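Local coordinates for protein gamma-glutamyltranspeptidase (Klebsiella pneumoniae subsp. pneumoniae, PDB 5HFT) that converts oxamate to oxalate in the uric acid degradation pathway and belongs to the gamma-glutamyltransferase family, at residues G33-P38 with Q44-I49; W83-P88 with I93-S98. All coordinates share one frame; numbering follows the deposited sequence.

Overall arrangement
Followed from the N terminus, the chain closes contact 1 first: strand 34-37 turns almost at once into helix 40-51, and residues 33-38 lie against 44-49. Helix 56-70 comes next, then contact 2, where strand 80-86 turns back through a short loop so that 83-88 pairs with 93-98. The two closures are in series, neither nested nor crossed, with centres 18 Å apart and nearest atoms about 10 Å apart. Helix 56-70 relates them, since Ser-45 and Ile-49 of contact 1 and Trp-83 and Ile-85 of contact 2 all touch it. Strands 34-37 and 80-86 each pair antiparallel with a strand of the other protein's chain.

Contact 1: residues G33-P38 with Q44-I49; sequences GMAVAP and QSALAI
Gly-33 O accepts a hydrogen bond from Ser-30 OG, just before strand 34-37 begins. Across the contact the same Gly-33 O has Leu-47 CD1 as a loose apolar neighbour at 4.3 Å. The unit is a beta-alpha element, strand 34-37 followed closely by helix 40-51, in which one side of the strand rests on one side of the helix. This is consistent with the layered alpha-beta-beta-alpha N-terminal nucleophile hydrolase fold of the gamma-glutamyltransferase family.

One apolar side-chain pair joins the segments, and it is methyl to methyl: the CB atoms of Ala-35 and Ala-46 both point toward the opposite segment and stand 3.7 Å apart. Neither residue carries anything beyond CB to hold strand and helix further apart at this point. The nearest CA approach is that of Ala-35 CA to Leu-47 CA, 6.2 Å. Leu-47 does not aim its CB directly at the strand. With CG anti to the backbone N (chi1 -162°) and chi2 at 68°, its CD1 branch reaches over the strand's N-terminal end, while Leu-47 CD2 stays 6.0 Å from Gly-33 O. The buried area is modest, 131 Å² with both sides summed, and all four touching residues are buried.

Residues 34-37 also pair antiparallel with a strand of the other protein's chain, and Met-34, whose side chain turns away from the helix, packs on an apolar side chain there. On the helix, Ser-45 OG hydrogen-bonds Asp-157 OD2, and Ile-49 packs on helices 56-70 and 151-154. The helical turn that presents Ala-46 and Leu-47 is spanned by a backbone hydrogen bond from Ala-48 N to Gln-44 O, 2.9 Å long.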
ATOM      1  N   GLY A  33      21.537   2.382   1.657  1.00 37.13           N
ATOM      2  CA  GLY A  33      20.094   2.359   1.800  1.00 33.55           C
ATOM      3  C   GLY A  33      19.423   2.644   0.475  1.00 32.97           C
ATOM      4  O   GLY A  33      20.036   3.209  -0.441  1.00 31.53           O
ATOM      5  N   MET A  34      18.131   2.291   0.401  1.00 32.08           N
ATOM      6  CA  MET A  34      17.374   2.368  -0.847  1.00 32.73           C
ATOM      7  C   MET A  34      15.872   2.452  -0.558  1.00 34.82           C
ATOM      8  O   MET A  34      15.335   1.635   0.204  1.00 28.05           O
ATOM      9  CB  MET A  34      17.697   1.157  -1.725  1.00 26.60           C
ATOM     10  CG  MET A  34      16.940   1.087  -3.047  1.00 29.35           C
ATOM     11  SD  MET A  34      17.452   2.315  -4.239  1.00 37.51           S
ATOM     12  CE  MET A  34      19.035   1.655  -4.750  1.00 35.96           C
ATOM     13  N   ALA A  35      15.205   3.454  -1.158  1.00 32.34           N
ATOM     14  CA  ALA A  35      13.758   3.647  -1.055  1.00 28.69           C
ATOM     15  C   ALA A  35      13.159   3.699  -2.453  1.00 29.27           C
ATOM     16  O   ALA A  35      13.659   4.434  -3.312  1.00 33.28           O
ATOM     17  CB  ALA A  35      13.405   4.937  -0.301  1.00 23.42           C
ATOM     18  N   VAL A  36      12.100   2.930  -2.686  1.00 21.93           N
ATOM     19  CA  VAL A  36      11.345   3.008  -3.935  1.00 28.21           C
ATOM     20  C   VAL A  36       9.912   3.461  -3.620  1.00 31.39           C
ATOM     21  O   VAL A  36       9.246   2.904  -2.735  1.00 31.34           O
ATOM     22  CB  VAL A  36      11.389   1.664  -4.688  1.00 26.55           C
ATOM     23  CG1 VAL A  36      10.557   1.703  -5.970  1.00 27.03           C
ATOM     24  CG2 VAL A  36      12.805   1.333  -5.011  1.00 27.18           C
ATOM     25  N   ALA A  37       9.436   4.463  -4.346  1.00 37.21           N
ATOM     26  CA  ALA A  37       8.173   5.115  -4.022  1.00 32.89           C
ATOM     27  C   ALA A  37       7.523   5.599  -5.306  1.00 35.38           C
ATOM     28  O   ALA A  37       8.203   5.788  -6.323  1.00 32.17           O
ATOM     29  CB  ALA A  37       8.378   6.302  -3.077  1.00 30.38           C
ATOM     30  N   PRO A  38       6.205   5.810  -5.296  1.00 34.56           N
ATOM     31  CA  PRO A  38       5.534   6.260  -6.510  1.00 28.39           C
ATOM     32  C   PRO A  38       5.795   7.697  -6.816  1.00 34.23           C
ATOM     33  O   PRO A  38       5.466   8.140  -7.922  1.00 40.34           O
ATOM     34  CB  PRO A  38       4.054   6.032  -6.194  1.00 35.33           C
ATOM     35  CG  PRO A  38       4.061   5.031  -5.122  1.00 37.97           C
ATOM     36  CD  PRO A  38       5.231   5.393  -4.283  1.00 34.76           C
ATOM     37  N   GLN A  44      12.681  10.443  -1.325  1.00 32.33           N
ATOM     38  CA  GLN A  44      13.694  11.235  -0.636  1.00 30.72           C
ATOM     39  C   GLN A  44      13.378  11.443   0.835  1.00 31.71           C
ATOM     40  O   GLN A  44      14.293  11.621   1.640  1.00 39.58           O
ATOM     41  CB  GLN A  44      13.870  12.581  -1.326  1.00 31.67           C
ATOM     42  CG  GLN A  44      14.367  12.489  -2.766  1.00 35.15           C
ATOM     43  CD  GLN A  44      15.761  11.873  -2.908  1.00 39.50           C
ATOM     44  OE1 GLN A  44      16.164  11.507  -4.011  1.00 39.17           O
ATOM     45  NE2 GLN A  44      16.504  11.772  -1.800  1.00 40.35           N
ATOM     46  N   SER A  45      12.108  11.403   1.220  1.00 36.66           N
ATOM     47  CA  SER A  45      11.778  11.549   2.630  1.00 34.71           C
ATOM     48  C   SER A  45      12.225  10.333   3.408  1.00 34.55           C
ATOM     49  O   SER A  45      12.807  10.467   4.487  1.00 41.11           O
ATOM     50  CB  SER A  45      10.274  11.756   2.802  1.00 34.95           C
ATOM     51  OG  SER A  45      10.012  13.029   3.340  1.00 35.01           O
ATOM     52  N   ALA A  46      11.970   9.137   2.869  1.00 33.79           N
ATOM     53  CA  ALA A  46      12.543   7.924   3.444  1.00 33.57           C
ATOM     54  C   ALA A  46      14.059   7.992   3.451  1.00 35.14           C
ATOM     55  O   ALA A  46      14.696   7.693   4.468  1.00 42.25           O
ATOM     56  CB  ALA A  46      12.084   6.691   2.662  1.00 32.55           C
ATOM     57  N   LEU A  47      14.653   8.423   2.334  1.00 33.25           N
ATOM     58  CA  LEU A  47      16.109   8.404   2.214  1.00 36.10           C
ATOM     59  C   LEU A  47      16.780   9.296   3.244  1.00 38.22           C
ATOM     60  O   LEU A  47      17.844   8.948   3.769  1.00 35.50           O
ATOM     61  CB  LEU A  47      16.536   8.834   0.826  1.00 38.87           C
ATOM     62  CG  LEU A  47      17.958   8.395   0.555  1.00 37.49           C
ATOM     63  CD1 LEU A  47      17.959   6.880   0.476  1.00 36.98           C
ATOM     64  CD2 LEU A  47      18.453   9.041  -0.732  1.00 38.96           C
ATOM     65  N   ALA A  48      16.186  10.455   3.545  1.00 41.14           N
ATOM     66  CA  ALA A  48      16.812  11.350   4.511  1.00 43.13           C
ATOM     67  C   ALA A  48      16.907  10.679   5.877  1.00 42.36           C
ATOM     68  O   ALA A  48      17.980  10.660   6.492  1.00 43.78           O
ATOM     69  CB  ALA A  48      16.051  12.678   4.594  1.00 32.55           C
ATOM     70  N   ILE A  49      15.819  10.035   6.314  1.00 34.22           N
ATOM     71  CA  ILE A  49      15.792   9.389   7.627  1.00 38.38           C
ATOM     72  C   ILE A  49      16.904   8.356   7.736  1.00 35.98           C
ATOM     73  O   ILE A  49      17.568   8.227   8.776  1.00 33.13           O
ATOM     74  CB  ILE A  49      14.404   8.760   7.870  1.00 44.33           C
ATOM     75  CG1 ILE A  49      13.347   9.858   7.977  1.00 34.55           C
ATOM     76  CG2 ILE A  49      14.393   7.849   9.132  1.00 35.38           C
ATOM     77  CD1 ILE A  49      13.666  10.897   9.013  1.00 38.93           C
TER

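Contact 2: residues W83-P88 with I93-S98; sequences WLIVPP and IAIDAS
Trp-83 and Ile-95 form one of two hydrogen-bonded pairs between 83-88 and 93-98, in an antiparallel beta hairpin whose strands 83-86 and 93-97 run at 165° to each other. Four backbone bonds define the register. Trp-83 N to Ile-95 O and Ile-95 N to Trp-83 O are both 3.0 Å; Ile-85 N to Ile-93 O and Ile-93 N to Ile-85 O are both 2.8 Å. Between them sits the non-hydrogen-bonded pair Leu-84 and Ala-94, where the CA of Ala-94 makes a CA-H...O contact with Trp-83 O. Residues 83-86 also pair antiparallel with a strand of the other protein's chain, so the sheet continues across the interface.

A CH-pi contact joins Trp-83 to its partner: Ile-95 CD1 lies 4.2 Å from the centroid of the Trp-83 five-membered ring, 23° off its normal and so over the face. Trp-83 CG and Ile-95 CG1 both lie beside the backbone N and anti to the carbonyl carbon (Trp-83 chi1 -57°), which sets indole and isoleucine side by side, pointing the same way. The indole also meets helices 56-70 and 130-144 and an aromatic side chain of the other protein's chain.

The remaining contacts are aliphatic. On the face shared by Ile-85, Ile-93 and Ile-95, Ile-85 CD1 touches Ile-95 CD1. Past the strand's end, Pro-87 CG meets Ile-93 CD1. On the opposite face, Leu-84 CD1 reaches across to Ala-94 CB at 4.2 Å.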
ATOM      1  N   TRP A  83       1.918  -3.713   6.122  1.00 33.85           N
ATOM      2  CA  TRP A  83       3.359  -3.884   6.192  1.00 32.21           C
ATOM      3  C   TRP A  83       3.718  -5.356   6.085  1.00 30.42           C
ATOM      4  O   TRP A  83       3.053  -6.211   6.661  1.00 32.33           O
ATOM      5  CB  TRP A  83       3.921  -3.370   7.494  1.00 31.77           C
ATOM      6  CG  TRP A  83       3.631  -1.968   7.782  1.00 38.24           C
ATOM      7  CD1 TRP A  83       2.402  -1.397   8.001  1.00 32.58           C
ATOM      8  CD2 TRP A  83       4.595  -0.925   7.934  1.00 38.88           C
ATOM      9  NE1 TRP A  83       2.553  -0.057   8.266  1.00 32.93           N
ATOM     10  CE2 TRP A  83       3.889   0.257   8.225  1.00 32.05           C
ATOM     11  CE3 TRP A  83       5.990  -0.878   7.847  1.00 30.68           C
ATOM     12  CZ2 TRP A  83       4.531   1.464   8.447  1.00 31.60           C
ATOM     13  CZ3 TRP A  83       6.617   0.314   8.057  1.00 32.45           C
ATOM     14  CH2 TRP A  83       5.892   1.476   8.356  1.00 33.06           C
ATOM     15  N   LEU A  84       4.779  -5.633   5.348  1.00 34.69           N
ATOM     16  CA  LEU A  84       5.542  -6.865   5.458  1.00 34.98           C
ATOM     17  C   LEU A  84       6.960  -6.423   5.769  1.00 33.50           C
ATOM     18  O   LEU A  84       7.514  -5.577   5.058  1.00 33.98           O
ATOM     19  CB  LEU A  84       5.480  -7.675   4.168  1.00 34.32           C
ATOM     20  CG  LEU A  84       5.868  -9.139   4.239  1.00 36.20           C
ATOM     21  CD1 LEU A  84       5.039  -9.803   5.284  1.00 35.25           C
ATOM     22  CD2 LEU A  84       5.607  -9.773   2.893  1.00 41.99           C
ATOM     23  N   ILE A  85       7.504  -6.908   6.876  1.00 32.35           N
ATOM     24  CA  ILE A  85       8.821  -6.505   7.351  1.00 31.62           C
ATOM     25  C   ILE A  85       9.707  -7.737   7.428  1.00 32.83           C
ATOM     26  O   ILE A  85       9.302  -8.758   7.995  1.00 32.28           O
ATOM     27  CB  ILE A  85       8.742  -5.805   8.713  1.00 30.80           C
ATOM     28  CG1 ILE A  85       7.868  -4.561   8.601  1.00 33.35           C
ATOM     29  CG2 ILE A  85      10.124  -5.498   9.227  1.00 31.20           C
ATOM     30  CD1 ILE A  85       7.675  -3.830   9.905  1.00 33.60           C
ATOM     31  N   VAL A  86      10.882  -7.660   6.812  1.00 31.87           N
ATOM     32  CA  VAL A  86      11.839  -8.765   6.849  1.00 32.50           C
ATOM     33  C   VAL A  86      13.070  -8.342   7.643  1.00 33.36           C
ATOM     34  O   VAL A  86      13.904  -7.572   7.132  1.00 32.94           O
ATOM     35  CB  VAL A  86      12.225  -9.203   5.435  1.00 32.25           C
ATOM     36  CG1 VAL A  86      12.937 -10.525   5.489  1.00 39.42           C
ATOM     37  CG2 VAL A  86      10.985  -9.300   4.584  1.00 33.71           C
ATOM     38  N   PRO A  87      13.225  -8.789   8.886  1.00 31.51           N
ATOM     39  CA  PRO A  87      14.392  -8.399   9.654  1.00 35.11           C
ATOM     40  C   PRO A  87      15.625  -9.058   9.075  1.00 33.15           C
ATOM     41  O   PRO A  87      15.506 -10.012   8.289  1.00 30.69           O
ATOM     42  CB  PRO A  87      14.083  -8.907  11.072  1.00 30.20           C
ATOM     43  CG  PRO A  87      12.649  -9.152  11.090  1.00 32.91           C
ATOM     44  CD  PRO A  87      12.316  -9.603   9.698  1.00 35.21           C
ATOM     45  N   PRO A  88      16.814  -8.550   9.396  1.00 35.69           N
ATOM     46  CA  PRO A  88      18.031  -9.154   8.834  1.00 37.52           C
ATOM     47  C   PRO A  88      18.084 -10.662   9.003  1.00 46.06           C
ATOM     48  O   PRO A  88      18.462 -11.360   8.051  1.00 49.13           O
ATOM     49  CB  PRO A  88      19.151  -8.441   9.601  1.00 33.56           C
ATOM     50  CG  PRO A  88      18.593  -7.108   9.923  1.00 32.99           C
ATOM     51  CD  PRO A  88      17.113  -7.341  10.189  1.00 34.39           C
ATOM     52  N   ILE A  93       7.538 -10.108   9.638  1.00 36.30           N
ATOM     53  CA  ILE A  93       6.491  -9.576  10.500  1.00 36.43           C
ATOM     54  C   ILE A  93       5.495  -8.816   9.644  1.00 40.91           C
ATOM     55  O   ILE A  93       5.879  -7.922   8.875  1.00 38.57           O
ATOM     56  CB  ILE A  93       7.054  -8.661  11.599  1.00 39.18           C
ATOM     57  CG1 ILE A  93       8.141  -9.384  12.400  1.00 39.66           C
ATOM     58  CG2 ILE A  93       5.933  -8.155  12.486  1.00 39.72           C
ATOM     59  CD1 ILE A  93       9.011  -8.429  13.198  1.00 41.04           C
ATOM     60  N   ALA A  94       4.217  -9.166   9.791  1.00 40.87           N
ATOM     61  CA  ALA A  94       3.133  -8.562   9.036  1.00 33.56           C
ATOM     62  C   ALA A  94       2.295  -7.648   9.924  1.00 37.93           C
ATOM     63  O   ALA A  94       2.133  -7.892  11.120  1.00 40.86           O
ATOM     64  CB  ALA A  94       2.254  -9.635   8.402  1.00 38.09           C
ATOM     65  N   ILE A  95       1.797  -6.566   9.332  1.00 41.01           N
ATOM     66  CA  ILE A  95       0.965  -5.588  10.019  1.00 34.73           C
ATOM     67  C   ILE A  95      -0.253  -5.348   9.142  1.00 37.26           C
ATOM     68  O   ILE A  95      -0.131  -4.785   8.050  1.00 38.52           O
ATOM     69  CB  ILE A  95       1.698  -4.273  10.281  1.00 30.90           C
ATOM     70  CG1 ILE A  95       3.000  -4.499  11.039  1.00 32.30           C
ATOM     71  CG2 ILE A  95       0.794  -3.345  11.067  1.00 35.98           C
ATOM     72  CD1 ILE A  95       3.674  -3.204  11.426  1.00 32.62           C
ATOM     73  N   ASP A  96      -1.418  -5.789   9.596  1.00 36.71           N
ATOM     74  CA  ASP A  96      -2.674  -5.485   8.922  1.00 36.05           C
ATOM     75  C   ASP A  96      -3.226  -4.249   9.618  1.00 37.11           C
ATOM     76  O   ASP A  96      -3.833  -4.336  10.688  1.00 39.49           O
ATOM     77  CB  ASP A  96      -3.647  -6.655   9.012  1.00 39.31           C
ATOM     78  CG  ASP A  96      -4.968  -6.374   8.316  1.00 38.74           C
ATOM     79  OD1 ASP A  96      -5.226  -5.203   7.987  1.00 38.71           O
ATOM     80  OD2 ASP A  96      -5.783  -7.309   8.151  1.00 45.01           O
ATOM     81  N   ALA A  97      -3.018  -3.089   9.025  1.00 37.03           N
ATOM     82  CA  ALA A  97      -3.486  -1.866   9.666  1.00 38.47           C
ATOM     83  C   ALA A  97      -4.758  -1.361   8.996  1.00 35.95           C
ATOM     84  O   ALA A  97      -4.827  -0.221   8.555  1.00 38.03           O
ATOM     85  CB  ALA A  97      -2.374  -0.815   9.653  1.00 37.05           C
ATOM     86  N   SER A  98      -5.778  -2.208   8.886  1.00 32.30           N
ATOM     87  CA  SER A  98      -7.029  -1.825   8.258  1.00 35.45           C
ATOM     88  C   SER A  98      -8.150  -1.786   9.293  1.00 43.29           C
ATOM     89  O   SER A  98      -8.257  -2.672  10.146  1.00 50.15           O
ATOM     90  CB  SER A  98      -7.378  -2.758   7.095  1.00 33.99           C
ATOM     91  OG  SER A  98      -7.734  -4.043   7.540  1.00 42.06           O
TER